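Local coordinates for protein PlaB phospholipase (Legionella pneumophila, PDB 6ZTI) that is a phospholipase of the alpha/beta-hydrolase class, probably serving Legionella virulence, and assembles into tetramers with NAD(H) that control its activity, at residues L129-H134 against S192-G197; H134-A139 against N218-V223; A224-N229 against M256-L261; A288-R293 against N304-E309. All blocks are in the same frame, centred on the assembly; numbering follows the deposited sequence.

Interaction 1: L129-H134 against S192-G197; sequences LAPANH and SFVLTG
Leu129 and Leu195 form a parallel beta bridge, the last step by which strand 123-129 keeps company with strand 191-197 before the chain turns off into a loop. The polar part is one backbone bond: Ala130 N donates to Leu195 O over 2.7 Å, nearly straight at 165°. The same oxygen also receives a CA-H...O contact from Leu129 CA at 3.3 Å. Ala130 has positive phi and psi (40° and 52°), so the chain departs from strand geometry directly after the bridge. Its small methyl fits against the Thr196 hydroxyl, CB to OG1 3.4 Å.

Apolar contacts make up most of the rest. Leu129 and Leu195 lie side by side and point the same way, both with CG beside the backbone N, and Leu129 CD2 comes to rest 4.0 Å from Leu195 CB. On the loop, the compact ring of Pro131 sets CD 3.9 Å from Val194 CG1, while Asn133 turns its CB toward the strand. The amide of Asn133 is engaged elsewhere, taking a bond from Arg107 NE and giving one to Thr226 O.

The two leucines face helix 286-296, Leu129 touching Ile291 and Leu195 touching Trp290, whereas Pro131, Val194 and Thr196 all pack on Thr226 of helix 223-226. The contact thus sits within the central parallel sheet between these two helices.

Interaction 2: H134-A139 against N218-V223; sequences HGSALA and NGVVRV. Unlike the reference sequence in segment 218-223: Asn218 (reference Asp).
Ser136 reaches across to the carbonyl of Val220, and its short side chain can be followed in two steps. CB stands 3.6 Å from Val220 O; beyond it OG donates to that oxygen at 3.0 Å, approaching from 21° out of the carbonyl plane. A chi1 of 166° swings OG away from the backbone N to the side of the carbonyl carbon, where it can also accept from Leu138 N, which makes an ST turn. A serine suits the place because one hydroxyl both gives and receives.

Val220 O has a second donor in a water that accepts from Ala137 N, and another water links Gly135 O to Arg222 N, so backbone groups of the two loops are joined through single waters. The Val220 carbonyl is presented by a turn built on Asn218, where the reference sequence has Asp: its OD1 accepts from both Val220 N and Val221 N, each at 2.9 Å. Gly219 supplies the positive phi within that turn.

Apolar groups fill in around the polar ones. Leu138 lays CD1 3.6 Å from Gly219 O and close to Val220, and the methyl of Ala137 sits over one face of the Arg222 guanidinium, 4.0 Å from NH2. That guanidinium is held by salt bridges to Asp380 and Glu214.

Here an ST turn docks on an Asx turn, joining loops that follow two strands of the alpha/beta-hydrolase sheet. The site borders bound nucleotide: the Leu138 side chain is about 5 Å from a thio-NAD, and Asp380 is among the residues lining a thio-NAD pocket.

Interaction 3: A224-N229 against M256-L261; sequences AATNMN and MAFGVL
Asn227 faces Phe258 and Asn229 faces Met256, with CA atoms 6.7 and 6.2 Å apart, so the chain leaving helix 223-226 passes the start of strand 257-261 in the opposite sense. Asn227 lays its amide flat on the Phe258 ring, the two planes only 13° apart, with ND2 3.3 Å above the ring and over its centre; CG anti to the backbone N (chi1 -157°) brings the amide over this face. ND2 also donates to Asn450 O. Thr226 approaches differently, its OG1 lying in the ring plane at the edge, 3.4 Å from CE1, while bonded to Val223 O.

Asn229 turns its amide almost perpendicular to the same ring and clasps the backbone of Met256 at two points. OD1 accepts from Met256 N at 2.8 Å, and ND2 donates to Met256 O, on a lone pair in the carbonyl plane. A primary amide suits the place, since it offers a donor and an acceptor side by side for the N-H and C=O of one residue. Beside this clasp the methionines run alongside each other, Met256 SD 3.5 Å from Met228 CB, and both touch Trp180; their flexible thioethers suit such an apolar niche.

Asn227 OD1 gathers Asn229 N (an Asx turn), Asn229 ND2 and a water that is also bound by Met228 N. With both atoms of each asparagine amide engaged, the bonding pattern settles which end is oxygen and which nitrogen. It should hold both amides rigid, one stacked on the aromatic ring and one clasped to the backbone of Met256.

Interaction 4: A288-R293 against N304-E309; sequences AIWILR and NKLVKE
Leu306 wedges between Trp290 and Arg293 where helices 286-296 and 300-320 run roughly antiparallel, their segment axes 11.9 Å apart and 157° from parallel. This is the tight side. Leu306 CD1 meets the edge of the indole only 3.3 Å from Trp290 CZ3 and also lies over a face of the Arg293 guanidinium, while CD2 lies 3.8 Å from Arg293 C. A chi1 of -169°, which sets CG opposite the backbone N, points the branched end into this corner, and the broad indole spans the gap between the axes.

The more solvent-facing part is a salt bridge: Arg293, bent at chi2 and chi3, grips Glu309 end-on, NH1 to OE1 at 2.8 Å and NH2 to OE2 at 3.0 Å. The grip is skewed, the two planes standing 52° apart: OE2 lies in the guanidinium plane yet is met from above the carboxylate, whereas OE1 is met on its syn side. Looser still is exposed Lys305, its CE 4.5 Å from Arg293 NH2.

Glu309 OE1 also lies at the indole edge, 3.4 Å from Trp290 CH2, where ring hydrogens carry a slight positive charge. One carboxylate thus serves an aromatic edge and probably balances the arginine's charge, while the flat guanidinium covers a leucine methyl.

How the interactions relate
From the N terminus, interaction 1 joins the loop after strand 123-129 to strand 191-197. Before it closes, interaction 2 opens, sharing His134 and reaching on to residues 218-223, so the two cross. Interaction 3 follows in series, closing the excursion through strands 231-238 and 245-252 and ending on strand 257-261, the sheet neighbour of 191-197. Interaction 4, last, closes the short turn between helices 286-296 and 300-320. None nests in another. Interactions 1, 2 and 3 meet at His134, whose backbone N probably bonds Ala225 O. Leu195 and Leu261 pack on Trp290, linking the sheet to interaction 4, whereas interactions 2 and 4 stay about 13 Å apart at their nearest atoms.

Interaction 1: L129-H134 against S192-G197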
loop_
_atom_site.group_PDB
_atom_site.type_symbol
_atom_site.label_atom_id
_atom_site.label_comp_id
_atom_site.label_asym_id
_atom_site.label_seq_id
_atom_site.Cartn_x
_atom_site.Cartn_y
_atom_site.Cartn_z
ATOM N N LEU B 129 -36.378 -8.322 -4.903
ATOM C CA LEU B 129 -36.730 -7.431 -3.807
ATOM C C LEU B 129 -35.485 -6.674 -3.355
ATOM O O LEU B 129 -34.485 -7.287 -2.953
ATOM C CB LEU B 129 -37.331 -8.213 -2.636
ATOM C CG LEU B 129 -38.449 -9.212 -2.953
ATOM C CD1 LEU B 129 -38.903 -10.004 -1.716
ATOM C CD2 LEU B 129 -39.646 -8.500 -3.570
ATOM N N ALA B 130 -35.550 -5.343 -3.424
ATOM C CA ALA B 130 -34.445 -4.447 -3.084
ATOM C C ALA B 130 -33.107 -4.992 -3.576
ATOM O O ALA B 130 -32.151 -5.068 -2.795
ATOM C CB ALA B 130 -34.387 -4.215 -1.576
ATOM N N PRO B 131 -33.001 -5.355 -4.854
ATOM C CA PRO B 131 -31.738 -5.899 -5.373
ATOM C C PRO B 131 -30.672 -4.833 -5.511
ATOM O O PRO B 131 -30.956 -3.708 -5.929
ATOM C CB PRO B 131 -32.132 -6.431 -6.750
ATOM C CG PRO B 131 -33.181 -5.455 -7.178
ATOM C CD PRO B 131 -33.982 -5.158 -5.935
ATOM N N ALA B 132 -29.427 -5.212 -5.202
ATOM C CA ALA B 132 -28.275 -4.312 -5.338
ATOM C C ALA B 132 -27.714 -4.395 -6.760
ATOM O O ALA B 132 -26.535 -4.666 -6.990
ATOM C CB ALA B 132 -27.210 -4.646 -4.301
ATOM N N ASN B 133 -28.592 -4.128 -7.729
ATOM C CA ASN B 133 -28.243 -4.373 -9.124
ATOM C C ASN B 133 -27.144 -3.451 -9.621
ATOM O O ASN B 133 -26.376 -3.843 -10.504
ATOM C CB ASN B 133 -29.480 -4.254 -10.003
ATOM C CG ASN B 133 -30.340 -5.497 -9.940
ATOM O OD1 ASN B 133 -29.836 -6.625 -9.954
ATOM N ND2 ASN B 133 -31.639 -5.303 -9.848
ATOM N N HIS B 134 -27.049 -2.232 -9.087
ATOM C CA HIS B 134 -25.954 -1.337 -9.428
ATOM C C HIS B 134 -25.044 -1.081 -8.226
ATOM O O HIS B 134 -24.313 -0.090 -8.209
ATOM C CB HIS B 134 -26.493 -0.020 -9.990
ATOM C CG HIS B 134 -27.315 -0.189 -11.230
ATOM N ND1 HIS B 134 -26.763 -0.240 -12.497
ATOM C CD2 HIS B 134 -28.649 -0.330 -11.396
ATOM C CE1 HIS B 134 -27.728 -0.403 -13.384
ATOM N NE2 HIS B 134 -28.882 -0.450 -12.741
ATOM N N SER B 192 -39.786 -10.418 -15.533
ATOM C CA SER B 192 -38.870 -9.902 -14.533
ATOM C C SER B 192 -39.438 -8.658 -13.857
ATOM O O SER B 192 -40.058 -7.810 -14.510
ATOM C CB SER B 192 -37.533 -9.574 -15.194
ATOM O OG SER B 192 -36.576 -9.256 -14.210
ATOM N N PHE B 193 -39.212 -8.539 -12.548
ATOM C CA PHE B 193 -39.760 -7.437 -11.765
ATOM C C PHE B 193 -38.764 -7.003 -10.700
ATOM O O PHE B 193 -38.048 -7.831 -10.124
ATOM C CB PHE B 193 -41.073 -7.822 -11.048
ATOM C CG PHE B 193 -42.016 -8.631 -11.883
ATOM C CD1 PHE B 193 -41.762 -9.970 -12.142
ATOM C CD2 PHE B 193 -43.181 -8.066 -12.380
ATOM C CE1 PHE B 193 -42.633 -10.715 -12.905
ATOM C CE2 PHE B 193 -44.067 -8.819 -13.139
ATOM C CZ PHE B 193 -43.791 -10.142 -13.402
ATOM N N VAL B 194 -38.750 -5.703 -10.410
ATOM C CA VAL B 194 -38.005 -5.151 -9.286
ATOM C C VAL B 194 -38.987 -4.477 -8.345
ATOM O O VAL B 194 -39.783 -3.629 -8.765
ATOM C CB VAL B 194 -36.924 -4.161 -9.737
ATOM C CG1 VAL B 194 -36.353 -3.419 -8.518
ATOM C CG2 VAL B 194 -35.820 -4.918 -10.519
ATOM N N LEU B 195 -38.969 -4.882 -7.090
ATOM C CA LEU B 195 -39.719 -4.195 -6.056
ATOM C C LEU B 195 -38.750 -3.729 -4.987
ATOM O O LEU B 195 -37.829 -4.456 -4.618
ATOM C CB LEU B 195 -40.783 -5.112 -5.454
ATOM C CG LEU B 195 -41.811 -5.714 -6.419
ATOM C CD1 LEU B 195 -42.692 -6.740 -5.702
ATOM C CD2 LEU B 195 -42.684 -4.656 -7.026
ATOM N N THR B 196 -38.928 -2.506 -4.505
ATOM C CA THR B 196 -38.100 -2.064 -3.394
ATOM C C THR B 196 -38.860 -1.020 -2.592
ATOM O O THR B 196 -39.971 -0.613 -2.946
ATOM C CB THR B 196 -36.759 -1.523 -3.889
ATOM O OG1 THR B 196 -35.853 -1.406 -2.785
ATOM C CG2 THR B 196 -36.969 -0.204 -4.519
ATOM N N GLY B 197 -38.253 -0.615 -1.477
ATOM C CA GLY B 197 -38.807 0.420 -0.641
ATOM C C GLY B 197 -37.750 1.482 -0.412
ATOM O O GLY B 197 -36.585 1.312 -0.781
#

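Interaction 2: H134-A139 against N218-V223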
loop_
_atom_site.group_PDB
_atom_site.type_symbol
_atom_site.label_atom_id
_atom_site.label_comp_id
_atom_site.label_asym_id
_atom_site.label_seq_id
_atom_site.Cartn_x
_atom_site.Cartn_y
_atom_site.Cartn_z
ATOM N N HIS B 134 -27.049 -2.232 -9.087
ATOM C CA HIS B 134 -25.954 -1.337 -9.428
ATOM C C HIS B 134 -25.044 -1.081 -8.226
ATOM O O HIS B 134 -24.313 -0.090 -8.209
ATOM C CB HIS B 134 -26.493 -0.020 -9.990
ATOM C CG HIS B 134 -27.315 -0.189 -11.230
ATOM N ND1 HIS B 134 -26.763 -0.240 -12.497
ATOM C CD2 HIS B 134 -28.649 -0.330 -11.396
ATOM C CE1 HIS B 134 -27.728 -0.403 -13.384
ATOM N NE2 HIS B 134 -28.882 -0.450 -12.741
ATOM N N GLY B 135 -25.093 -1.945 -7.217
ATOM C CA GLY B 135 -24.173 -1.893 -6.093
ATOM C C GLY B 135 -24.798 -1.284 -4.851
ATOM O O GLY B 135 -25.934 -0.801 -4.847
ATOM N N SER B 136 -24.007 -1.308 -3.776
ATOM C CA SER B 136 -24.364 -0.739 -2.482
ATOM C C SER B 136 -23.240 0.169 -2.012
ATOM O O SER B 136 -22.079 -0.244 -1.986
ATOM C CB SER B 136 -24.598 -1.824 -1.426
ATOM O OG SER B 136 -24.631 -1.255 -0.123
ATOM N N ALA B 137 -23.590 1.395 -1.625
ATOM C CA ALA B 137 -22.586 2.327 -1.126
ATOM C C ALA B 137 -21.874 1.785 0.100
ATOM O O ALA B 137 -20.733 2.177 0.372
ATOM C CB ALA B 137 -23.246 3.668 -0.806
ATOM N N LEU B 138 -22.517 0.875 0.835
ATOM C CA LEU B 138 -21.948 0.344 2.059
ATOM C C LEU B 138 -20.791 -0.617 1.803
ATOM O O LEU B 138 -19.970 -0.830 2.705
ATOM C CB LEU B 138 -23.027 -0.377 2.864
ATOM C CG LEU B 138 -24.109 0.443 3.562
ATOM C CD1 LEU B 138 -25.114 -0.486 4.205
ATOM C CD2 LEU B 138 -23.480 1.323 4.610
ATOM N N ALA B 139 -20.708 -1.204 0.605
ATOM C CA ALA B 139 -19.725 -2.257 0.357
ATOM C C ALA B 139 -18.307 -1.746 0.533
ATOM O O ALA B 139 -17.436 -2.465 1.039
ATOM C CB ALA B 139 -19.909 -2.832 -1.053
ATOM N N ASN B 218 -33.053 2.490 1.180
ATOM C CA ASN B 218 -33.739 1.761 2.241
ATOM C C ASN B 218 -32.804 1.411 3.394
ATOM O O ASN B 218 -33.137 0.555 4.226
ATOM C CB ASN B 218 -34.392 0.493 1.688
ATOM C CG ASN B 218 -33.379 -0.513 1.154
ATOM O OD1 ASN B 218 -32.176 -0.350 1.311
ATOM N ND2 ASN B 218 -33.877 -1.576 0.528
ATOM N N GLY B 219 -31.652 2.074 3.466
ATOM C CA GLY B 219 -30.629 1.778 4.432
ATOM C C GLY B 219 -29.483 0.965 3.876
ATOM O O GLY B 219 -28.406 0.957 4.473
ATOM N N VAL B 220 -29.688 0.279 2.752
ATOM C CA VAL B 220 -28.650 -0.572 2.188
ATOM C C VAL B 220 -28.502 -0.320 0.692
ATOM O O VAL B 220 -27.384 -0.234 0.188
ATOM C CB VAL B 220 -28.949 -2.057 2.464
ATOM C CG1 VAL B 220 -27.930 -2.952 1.782
ATOM C CG2 VAL B 220 -28.984 -2.318 3.943
ATOM N N VAL B 221 -29.616 -0.216 -0.032
ATOM C CA VAL B 221 -29.599 -0.049 -1.480
ATOM C C VAL B 221 -30.389 1.194 -1.843
ATOM O O VAL B 221 -31.505 1.400 -1.356
ATOM C CB VAL B 221 -30.164 -1.283 -2.211
ATOM C CG1 VAL B 221 -29.200 -2.441 -2.110
ATOM C CG2 VAL B 221 -31.529 -1.676 -1.651
ATOM N N ARG B 222 -29.810 2.015 -2.703
ATOM C CA ARG B 222 -30.512 3.171 -3.219
ATOM C C ARG B 222 -31.584 2.715 -4.203
ATOM O O ARG B 222 -31.367 1.788 -4.985
ATOM C CB ARG B 222 -29.515 4.110 -3.897
ATOM C CG ARG B 222 -28.389 4.561 -2.969
ATOM C CD ARG B 222 -27.203 5.083 -3.730
ATOM N NE ARG B 222 -26.348 5.897 -2.876
ATOM C CZ ARG B 222 -25.147 6.359 -3.216
ATOM N NH1 ARG B 222 -24.629 6.078 -4.400
ATOM N NH2 ARG B 222 -24.455 7.104 -2.358
ATOM N N VAL B 223 -32.753 3.362 -4.158
ATOM C CA VAL B 223 -33.808 3.041 -5.121
ATOM C C VAL B 223 -33.230 2.991 -6.527
ATOM O O VAL B 223 -33.501 2.074 -7.306
ATOM C CB VAL B 223 -34.958 4.062 -5.031
ATOM C CG1 VAL B 223 -36.011 3.791 -6.105
ATOM C CG2 VAL B 223 -35.602 4.061 -3.654
HETATM O O HOH W 1 -27.164 1.384 -3.531
HETATM O O HOH W 2 -26.362 2.070 -1.060
#

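Interaction 3: A224-N229 against M256-L261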
loop_
_atom_site.group_PDB
_atom_site.type_symbol
_atom_site.label_atom_id
_atom_site.label_comp_id
_atom_site.label_asym_id
_atom_site.label_seq_id
_atom_site.Cartn_x
_atom_site.Cartn_y
_atom_site.Cartn_z
ATOM N N ALA B 224 -32.454 4.005 -6.890
ATOM C CA ALA B 224 -31.936 4.052 -8.244
ATOM C C ALA B 224 -31.005 2.886 -8.537
ATOM O O ALA B 224 -30.909 2.454 -9.689
ATOM C CB ALA B 224 -31.204 5.377 -8.494
ATOM N N ALA B 225 -30.317 2.359 -7.522
ATOM C CA ALA B 225 -29.443 1.217 -7.752
ATOM C C ALA B 225 -30.186 -0.107 -7.849
ATOM O O ALA B 225 -29.550 -1.127 -8.147
ATOM C CB ALA B 225 -28.398 1.104 -6.653
ATOM N N THR B 226 -31.501 -0.135 -7.606
ATOM C CA THR B 226 -32.251 -1.372 -7.801
ATOM C C THR B 226 -32.817 -1.494 -9.211
ATOM O O THR B 226 -33.090 -2.609 -9.667
ATOM C CB THR B 226 -33.426 -1.500 -6.819
ATOM O OG1 THR B 226 -34.460 -0.560 -7.151
ATOM C CG2 THR B 226 -33.005 -1.292 -5.385
ATOM N N ASN B 227 -33.002 -0.374 -9.897
ATOM C CA ASN B 227 -33.815 -0.324 -11.099
ATOM C C ASN B 227 -33.077 -0.941 -12.281
ATOM O O ASN B 227 -31.968 -0.518 -12.621
ATOM C CB ASN B 227 -34.182 1.123 -11.402
ATOM C CG ASN B 227 -35.420 1.246 -12.242
ATOM O OD1 ASN B 227 -35.818 0.316 -12.936
ATOM N ND2 ASN B 227 -36.036 2.415 -12.195
ATOM N N MET B 228 -33.708 -1.912 -12.932
ATOM C CA MET B 228 -33.130 -2.478 -14.148
ATOM C C MET B 228 -33.474 -1.685 -15.402
ATOM O O MET B 228 -33.109 -2.111 -16.501
ATOM C CB MET B 228 -33.582 -3.926 -14.303
ATOM C CG MET B 228 -32.935 -4.825 -13.293
ATOM S SD MET B 228 -31.153 -4.939 -13.479
ATOM C CE MET B 228 -31.053 -5.608 -15.143
ATOM N N ASN B 229 -34.171 -0.562 -15.266
ATOM C CA ASN B 229 -34.370 0.391 -16.354
ATOM C C ASN B 229 -33.233 1.398 -16.246
ATOM O O ASN B 229 -33.234 2.248 -15.355
ATOM C CB ASN B 229 -35.731 1.083 -16.250
ATOM C CG ASN B 229 -36.902 0.108 -16.316
ATOM O OD1 ASN B 229 -37.165 -0.504 -17.353
ATOM N ND2 ASN B 229 -37.622 -0.017 -15.220
ATOM N N MET B 256 -38.560 -2.862 -17.754
ATOM C CA MET B 256 -38.818 -3.850 -16.718
ATOM C C MET B 256 -39.727 -3.250 -15.655
ATOM O O MET B 256 -39.557 -2.092 -15.258
ATOM C CB MET B 256 -37.511 -4.336 -16.067
ATOM C CG MET B 256 -37.712 -5.500 -15.090
ATOM S SD MET B 256 -36.197 -6.232 -14.388
ATOM C CE MET B 256 -35.407 -6.857 -15.877
ATOM N N ALA B 257 -40.683 -4.053 -15.192
ATOM C CA ALA B 257 -41.555 -3.644 -14.101
ATOM C C ALA B 257 -40.733 -3.141 -12.921
ATOM O O ALA B 257 -39.711 -3.726 -12.558
ATOM C CB ALA B 257 -42.432 -4.825 -13.668
ATOM N N PHE B 258 -41.182 -2.039 -12.327
ATOM C CA PHE B 258 -40.433 -1.380 -11.265
ATOM C C PHE B 258 -41.413 -0.694 -10.338
ATOM O O PHE B 258 -42.177 0.172 -10.769
ATOM C CB PHE B 258 -39.433 -0.366 -11.838
ATOM C CG PHE B 258 -38.696 0.419 -10.789
ATOM C CD1 PHE B 258 -37.774 -0.200 -9.973
ATOM C CD2 PHE B 258 -38.933 1.777 -10.614
ATOM C CE1 PHE B 258 -37.105 0.503 -9.004
ATOM C CE2 PHE B 258 -38.266 2.481 -9.659
ATOM C CZ PHE B 258 -37.345 1.841 -8.847
ATOM N N GLY B 259 -41.370 -1.059 -9.068
ATOM C CA GLY B 259 -42.243 -0.464 -8.080
ATOM C C GLY B 259 -41.481 -0.122 -6.825
ATOM O O GLY B 259 -40.670 -0.912 -6.342
ATOM N N VAL B 260 -41.738 1.070 -6.304
ATOM C CA VAL B 260 -41.279 1.484 -4.985
ATOM C C VAL B 260 -42.482 1.366 -4.051
ATOM O O VAL B 260 -43.440 2.138 -4.150
ATOM C CB VAL B 260 -40.704 2.907 -5.000
ATOM C CG1 VAL B 260 -40.230 3.316 -3.625
ATOM C CG2 VAL B 260 -39.545 3.031 -6.015
ATOM N N LEU B 261 -42.449 0.405 -3.196
ATOM C CA LEU B 261 -43.551 0.093 -2.293
ATOM C C LEU B 261 -43.479 0.937 -1.023
ATOM O O LEU B 261 -42.390 1.314 -0.584
ATOM C CB LEU B 261 -43.514 -1.380 -1.912
ATOM C CG LEU B 261 -43.535 -2.383 -3.065
ATOM C CD1 LEU B 261 -43.603 -3.834 -2.527
ATOM C CD2 LEU B 261 -44.703 -2.097 -3.993
HETATM O O HOH W 3 -36.688 -2.172 -12.925
#

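Interaction 4: A288-R293 against N304-E309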
loop_
_atom_site.group_PDB
_atom_site.type_symbol
_atom_site.label_atom_id
_atom_site.label_comp_id
_atom_site.label_asym_id
_atom_site.label_seq_id
_atom_site.Cartn_x
_atom_site.Cartn_y
_atom_site.Cartn_z
ATOM N N ALA B 288 -46.122 -8.853 -0.120
ATOM C CA ALA B 288 -46.855 -10.084 -0.394
ATOM C C ALA B 288 -47.916 -9.862 -1.465
ATOM O O ALA B 288 -48.074 -10.685 -2.378
ATOM C CB ALA B 288 -47.493 -10.600 0.894
ATOM N N ILE B 289 -48.646 -8.749 -1.369
ATOM C CA ILE B 289 -49.721 -8.468 -2.313
ATOM C C ILE B 289 -49.175 -8.316 -3.721
ATOM O O ILE B 289 -49.767 -8.813 -4.686
ATOM C CB ILE B 289 -50.502 -7.215 -1.870
ATOM C CG1 ILE B 289 -51.367 -7.524 -0.630
ATOM C CG2 ILE B 289 -51.374 -6.693 -3.022
ATOM C CD1 ILE B 289 -51.736 -6.294 0.174
ATOM N N TRP B 290 -48.046 -7.623 -3.874
ATOM C CA TRP B 290 -47.549 -7.386 -5.223
ATOM C C TRP B 290 -46.744 -8.562 -5.756
ATOM O O TRP B 290 -46.691 -8.752 -6.975
ATOM C CB TRP B 290 -46.736 -6.090 -5.260
ATOM C CG TRP B 290 -47.655 -4.921 -5.229
ATOM C CD1 TRP B 290 -47.912 -4.106 -4.170
ATOM C CD2 TRP B 290 -48.498 -4.473 -6.294
ATOM N NE1 TRP B 290 -48.845 -3.159 -4.517
ATOM C CE2 TRP B 290 -49.225 -3.367 -5.815
ATOM C CE3 TRP B 290 -48.699 -4.895 -7.610
ATOM C CZ2 TRP B 290 -50.131 -2.671 -6.609
ATOM C CZ3 TRP B 290 -49.607 -4.214 -8.393
ATOM C CH2 TRP B 290 -50.310 -3.107 -7.891
ATOM N N ILE B 291 -46.139 -9.373 -4.878
ATOM C CA ILE B 291 -45.522 -10.616 -5.339
ATOM C C ILE B 291 -46.569 -11.525 -5.965
ATOM O O ILE B 291 -46.324 -12.151 -7.004
ATOM C CB ILE B 291 -44.787 -11.328 -4.185
ATOM C CG1 ILE B 291 -43.439 -10.666 -3.952
ATOM C CG2 ILE B 291 -44.597 -12.812 -4.500
ATOM C CD1 ILE B 291 -42.674 -11.174 -2.763
ATOM N N LEU B 292 -47.744 -11.624 -5.338
ATOM C CA LEU B 292 -48.795 -12.503 -5.852
ATOM C C LEU B 292 -49.253 -12.056 -7.233
ATOM O O LEU B 292 -49.482 -12.887 -8.124
ATOM C CB LEU B 292 -49.974 -12.531 -4.874
ATOM C CG LEU B 292 -51.109 -13.522 -5.129
ATOM C CD1 LEU B 292 -50.585 -14.948 -5.227
ATOM C CD2 LEU B 292 -52.142 -13.419 -4.017
ATOM N N ARG B 293 -49.370 -10.744 -7.436
ATOM C CA ARG B 293 -49.706 -10.217 -8.754
ATOM C C ARG B 293 -48.634 -10.581 -9.775
ATOM O O ARG B 293 -48.943 -11.023 -10.888
ATOM C CB ARG B 293 -49.869 -8.697 -8.673
ATOM C CG ARG B 293 -51.152 -8.216 -8.030
ATOM C CD ARG B 293 -52.381 -8.560 -8.873
ATOM N NE ARG B 293 -52.257 -8.132 -10.268
ATOM C CZ ARG B 293 -52.560 -6.916 -10.719
ATOM N NH1 ARG B 293 -53.005 -5.976 -9.891
ATOM N NH2 ARG B 293 -52.412 -6.636 -12.009
ATOM N N ASN B 304 -47.538 -5.843 -18.997
ATOM C CA ASN B 304 -47.575 -4.401 -19.216
ATOM C C ASN B 304 -48.617 -3.735 -18.332
ATOM O O ASN B 304 -48.434 -2.586 -17.908
ATOM C CB ASN B 304 -47.859 -4.096 -20.687
ATOM C CG ASN B 304 -46.680 -4.392 -21.570
ATOM O OD1 ASN B 304 -45.549 -4.479 -21.103
ATOM N ND2 ASN B 304 -46.934 -4.536 -22.858
ATOM N N LYS B 305 -49.721 -4.430 -18.057
ATOM C CA LYS B 305 -50.677 -3.937 -17.072
ATOM C C LYS B 305 -49.992 -3.722 -15.727
ATOM O O LYS B 305 -50.121 -2.657 -15.113
ATOM C CB LYS B 305 -51.836 -4.924 -16.953
ATOM C CG LYS B 305 -52.965 -4.511 -16.017
ATOM C CD LYS B 305 -54.312 -5.034 -16.531
ATOM C CE LYS B 305 -55.145 -5.688 -15.435
ATOM N NZ LYS B 305 -56.408 -6.280 -15.982
ATOM N N LEU B 306 -49.227 -4.715 -15.271
ATOM C CA LEU B 306 -48.538 -4.608 -13.988
ATOM C C LEU B 306 -47.445 -3.546 -14.013
ATOM O O LEU B 306 -47.226 -2.850 -13.009
ATOM C CB LEU B 306 -47.953 -5.965 -13.616
ATOM C CG LEU B 306 -47.413 -6.167 -12.205
ATOM C CD1 LEU B 306 -48.256 -5.450 -11.182
ATOM C CD2 LEU B 306 -47.394 -7.648 -11.890
ATOM N N VAL B 307 -46.729 -3.415 -15.132
ATOM C CA VAL B 307 -45.715 -2.364 -15.231
ATOM C C VAL B 307 -46.339 -1.011 -14.919
ATOM O O VAL B 307 -45.782 -0.203 -14.166
ATOM C CB VAL B 307 -45.070 -2.364 -16.624
ATOM C CG1 VAL B 307 -44.186 -1.152 -16.801
ATOM C CG2 VAL B 307 -44.264 -3.641 -16.842
ATOM N N LYS B 308 -47.508 -0.746 -15.498
ATOM C CA LYS B 308 -48.158 0.542 -15.291
ATOM C C LYS B 308 -48.721 0.662 -13.882
ATOM O O LYS B 308 -48.615 1.724 -13.262
ATOM C CB LYS B 308 -49.262 0.740 -16.324
ATOM C CG LYS B 308 -49.924 2.109 -16.282
ATOM C CD LYS B 308 -51.446 1.994 -16.214
ATOM C CE LYS B 308 -51.936 1.737 -14.790
ATOM N NZ LYS B 308 -53.295 2.313 -14.567
ATOM N N GLU B 309 -49.320 -0.410 -13.353
ATOM C CA GLU B 309 -49.815 -0.349 -11.981
ATOM C C GLU B 309 -48.687 -0.049 -11.005
ATOM O O GLU B 309 -48.856 0.756 -10.080
ATOM C CB GLU B 309 -50.512 -1.653 -11.591
ATOM C CG GLU B 309 -51.900 -1.832 -12.195
ATOM C CD GLU B 309 -52.631 -3.059 -11.659
ATOM O OE1 GLU B 309 -52.630 -3.272 -10.427
ATOM O OE2 GLU B 309 -53.209 -3.813 -12.469
#